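Local coordinates for microcompartments protein (Desulfitobacterium hafniense, PDB 3NWG), which probably serves as a tandem-domain shell protein of a bacterial microcompartment, helping to tile the protein wall that encloses its enzymes, at residues T62-A65 against H66-D70; F103-A106 against S107-A111. One frame throughout, in Å; residues are numbered along the deposited sequence.

In the fold
The chain carries two BMC domains in tandem, each with a four-stranded antiparallel sheet of strand order 2-3-1-4, and each interaction belongs to one of them. Interaction 1 comes first along the chain, at the surface turn that carries helix 50-64 of the first domain into edge strand 68-74. Interaction 2 follows as the opening turn of helix 105-117 in the second domain, near the middle of the chain. Their centres lie about 19 Å apart, yet they touch where Asp70 OD2 lies 4.1 Å from Ala106 CB. Strand 68-74 thus connects them: it starts at interaction 1 and packs against the helix of interaction 2, joining the two domains.

Interaction 1: T62-A65 against H66-D70; sequences TMAA and HSVLD
Ala64 and Ser67 are joined by two hydrogen bonds at the end of helix 50-64, where a type II' beta turn over residues 64-67 leads the BMC fold into strand 68-74. Both donors belong to Ser67 and both converge on Ala64 O: the backbone N lies 3.1 Å from Ala64 O with an N-H...O angle of 159°, and OG lies 3.0 Å from Ala64 O, giving its proton. With chi1 at 67°, OG is tucked between the serine's own N and C, on the same side as its N-H. A carbonyl that has lost its normal helical partner is thereby gripped twice, and a short hydroxyl suits the place because it reaches back without a long chain to order. Without the hydroxyl, as with an alanine here, Ala64 O would probably keep the backbone N-H as its one remaining donor of the pair, and the turn would be less firmly fixed.

Ala65 leaves the helix with positive phi, where a small methyl is tolerated better than a branched side chain. Its carbonyl accepts a weak bond, with Val68 N 3.4 Å from Ala65 O, closing an overlapping type I turn. Outside the turn, Thr62 OG1 is satisfied by Thr58 O. Ser67 also bonds through its backbone to Asn11, and Leu69 and Asp70 both face Glu9 in a classic beta bulge, which fastens the new strand to strand 4-10. Beneath the polar turn, apolar side chains meet: the branch of Val68 beside its backbone N sets CG2 3.5 Å from the buried Ala64 CB.

Interaction 2: F103-A106 against S107-A111; sequences FSIA and SLIVA
A chi1 of 49° tucks Ser107 OG between its own N and C and directs it back toward Ser104, whose chi1 of 92° swings OG forward to meet it. The two hydroxyls hydrogen-bond, Ser104 OG lying 2.6 Å from Ser107 OG. Small, polar serines suit these places, since each can turn a hydroxyl in beside the backbone where the first helical turn starts. Ser104 holds the N-cap position of helix 105-117 in the second BMC domain, and its carbonyl begins the helical ladder, with Leu108 N 3.0 Å from Ser104 O. The next rungs run from Ile109 N to Ile105 O and from Val110 N to Ala106 O, the last with an N-H...O angle of 175°.

One turn apart, the isoleucines slant across each other, Ile105 CG2 meeting Ile109 CD1 at 3.8 Å. Both are buried, and their branched chains fill the seam between domains: Ile105 reaches Leu7 and Glu9, and Ile109 reaches Ile5, all in strand 4-10. The small Ala106 lets the helix come close to Asp70 and Phe72 of strand 68-74, while Leu108 packs on Ser136 and Val138 of its own domain's sheet.

Interaction 1: T62-A65 against H66-D70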
# COMPACT_ATOMS: atom_id res chain seq x y z
N THR A 62 33.16 10.78 -8.16
CA THR A 62 34.08 11.41 -7.24
C THR A 62 33.78 11.04 -5.80
O THR A 62 34.67 10.62 -5.08
CB THR A 62 34.09 12.95 -7.39
OG1 THR A 62 34.34 13.29 -8.75
CG2 THR A 62 35.19 13.57 -6.54
N MSE A 63 32.53 11.20 -5.37
CA MSE A 63 32.17 10.89 -4.00
C MSE A 63 32.24 9.41 -3.72
O MSE A 63 32.83 9.01 -2.73
CB MSE A 63 30.79 11.44 -3.63
CG MSE A 63 30.69 12.96 -3.68
SE MSE A 63 31.99 13.94 -2.60
CE MSE A 63 31.71 13.02 -0.95
N ALA A 64 31.67 8.61 -4.61
CA ALA A 64 31.63 7.17 -4.42
C ALA A 64 32.97 6.42 -4.62
O ALA A 64 33.17 5.36 -4.04
CB ALA A 64 30.52 6.56 -5.27
N ALA A 65 33.89 6.96 -5.41
CA ALA A 65 35.26 6.39 -5.53
C ALA A 65 35.33 4.86 -5.77
O ALA A 65 34.91 4.40 -6.83
CB ALA A 65 36.16 6.83 -4.34
N HIS A 66 35.85 4.09 -4.82
CA HIS A 66 36.06 2.64 -5.06
C HIS A 66 34.80 1.76 -4.93
O HIS A 66 34.84 0.55 -5.24
CB HIS A 66 37.14 2.09 -4.15
CG HIS A 66 38.50 2.62 -4.42
ND1 HIS A 66 39.31 2.13 -5.43
CD2 HIS A 66 39.22 3.60 -3.81
CE1 HIS A 66 40.46 2.77 -5.42
NE2 HIS A 66 40.43 3.67 -4.45
N SER A 67 33.70 2.34 -4.45
CA SER A 67 32.46 1.59 -4.32
C SER A 67 31.55 1.82 -5.53
O SER A 67 30.38 1.43 -5.52
CB SER A 67 31.76 1.91 -3.00
OG SER A 67 31.31 3.25 -2.97
N VAL A 68 32.10 2.43 -6.58
CA VAL A 68 31.38 2.53 -7.85
C VAL A 68 31.45 1.16 -8.53
O VAL A 68 32.52 0.55 -8.64
CB VAL A 68 31.94 3.64 -8.76
CG1 VAL A 68 31.09 3.79 -10.04
CG2 VAL A 68 32.01 4.96 -8.02
N LEU A 69 30.30 0.67 -8.97
CA LEU A 69 30.27 -0.59 -9.67
C LEU A 69 30.13 -0.34 -11.16
O LEU A 69 30.70 -1.06 -11.99
CB LEU A 69 29.15 -1.47 -9.14
CG LEU A 69 29.26 -1.92 -7.68
CD1 LEU A 69 28.02 -2.69 -7.32
CD2 LEU A 69 30.53 -2.76 -7.43
N ASP A 70 29.37 0.71 -11.49
CA ASP A 70 29.16 1.11 -12.87
C ASP A 70 28.69 2.57 -12.94
O ASP A 70 27.95 3.05 -12.06
CB ASP A 70 28.14 0.17 -13.54
CG ASP A 70 28.19 0.20 -15.07
OD1 ASP A 70 29.23 0.62 -15.66
OD2 ASP A 70 27.18 -0.22 -15.69

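Interaction 2: F103-A106 against S107-A111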
# COMPACT_ATOMS: atom_id res chain seq x y z
N PHE A 103 20.66 -8.18 -18.26
CA PHE A 103 21.39 -8.41 -17.01
C PHE A 103 21.88 -7.12 -16.31
O PHE A 103 22.26 -7.16 -15.13
CB PHE A 103 22.58 -9.35 -17.27
CG PHE A 103 22.20 -10.81 -17.40
CD1 PHE A 103 21.69 -11.52 -16.31
CD2 PHE A 103 22.39 -11.48 -18.61
CE1 PHE A 103 21.34 -12.86 -16.42
CE2 PHE A 103 22.04 -12.85 -18.74
CZ PHE A 103 21.51 -13.54 -17.64
N SER A 104 21.88 -6.00 -17.03
CA SER A 104 22.37 -4.73 -16.48
C SER A 104 21.43 -3.57 -16.83
O SER A 104 20.79 -3.59 -17.88
CB SER A 104 23.77 -4.43 -17.00
OG SER A 104 23.72 -3.63 -18.18
N ILE A 105 21.40 -2.57 -15.96
CA ILE A 105 20.55 -1.40 -16.17
C ILE A 105 21.02 -0.58 -17.38
O ILE A 105 20.19 -0.02 -18.12
CB ILE A 105 20.49 -0.52 -14.90
CG1 ILE A 105 19.77 -1.26 -13.77
CG2 ILE A 105 19.83 0.83 -15.20
CD1 ILE A 105 19.92 -0.65 -12.39
N ALA A 106 22.33 -0.52 -17.58
CA ALA A 106 22.87 0.20 -18.73
C ALA A 106 22.38 -0.42 -20.04
O ALA A 106 21.81 0.27 -20.89
CB ALA A 106 24.39 0.24 -18.68
N SER A 107 22.60 -1.72 -20.21
CA SER A 107 22.13 -2.41 -21.40
C SER A 107 20.63 -2.25 -21.55
O SER A 107 20.14 -2.07 -22.66
CB SER A 107 22.54 -3.87 -21.40
OG SER A 107 22.20 -4.45 -20.16
N LEU A 108 19.88 -2.28 -20.46
CA LEU A 108 18.45 -2.02 -20.61
C LEU A 108 18.17 -0.63 -21.18
O LEU A 108 17.37 -0.49 -22.10
CB LEU A 108 17.65 -2.25 -19.33
CG LEU A 108 16.19 -2.23 -19.78
CD1 LEU A 108 15.74 -3.60 -20.30
CD2 LEU A 108 15.25 -1.66 -18.75
N ILE A 109 18.81 0.41 -20.63
CA ILE A 109 18.56 1.75 -21.12
C ILE A 109 18.85 1.82 -22.61
O ILE A 109 18.02 2.33 -23.38
CB ILE A 109 19.38 2.80 -20.36
CG1 ILE A 109 18.77 3.02 -18.97
CG2 ILE A 109 19.41 4.13 -21.12
CD1 ILE A 109 19.79 3.51 -17.95
N VAL A 110 20.01 1.28 -23.01
CA VAL A 110 20.39 1.26 -24.42
C VAL A 110 19.30 0.56 -25.27
O VAL A 110 18.89 1.08 -26.32
CB VAL A 110 21.76 0.57 -24.64
CG1 VAL A 110 21.95 0.22 -26.09
CG2 VAL A 110 22.88 1.45 -24.19
N ALA A 111 18.82 -0.59 -24.79
CA ALA A 111 17.84 -1.40 -25.52
C ALA A 111 16.49 -0.70 -25.63
O ALA A 111 15.90 -0.66 -26.71
CB ALA A 111 17.67 -2.74 -24.87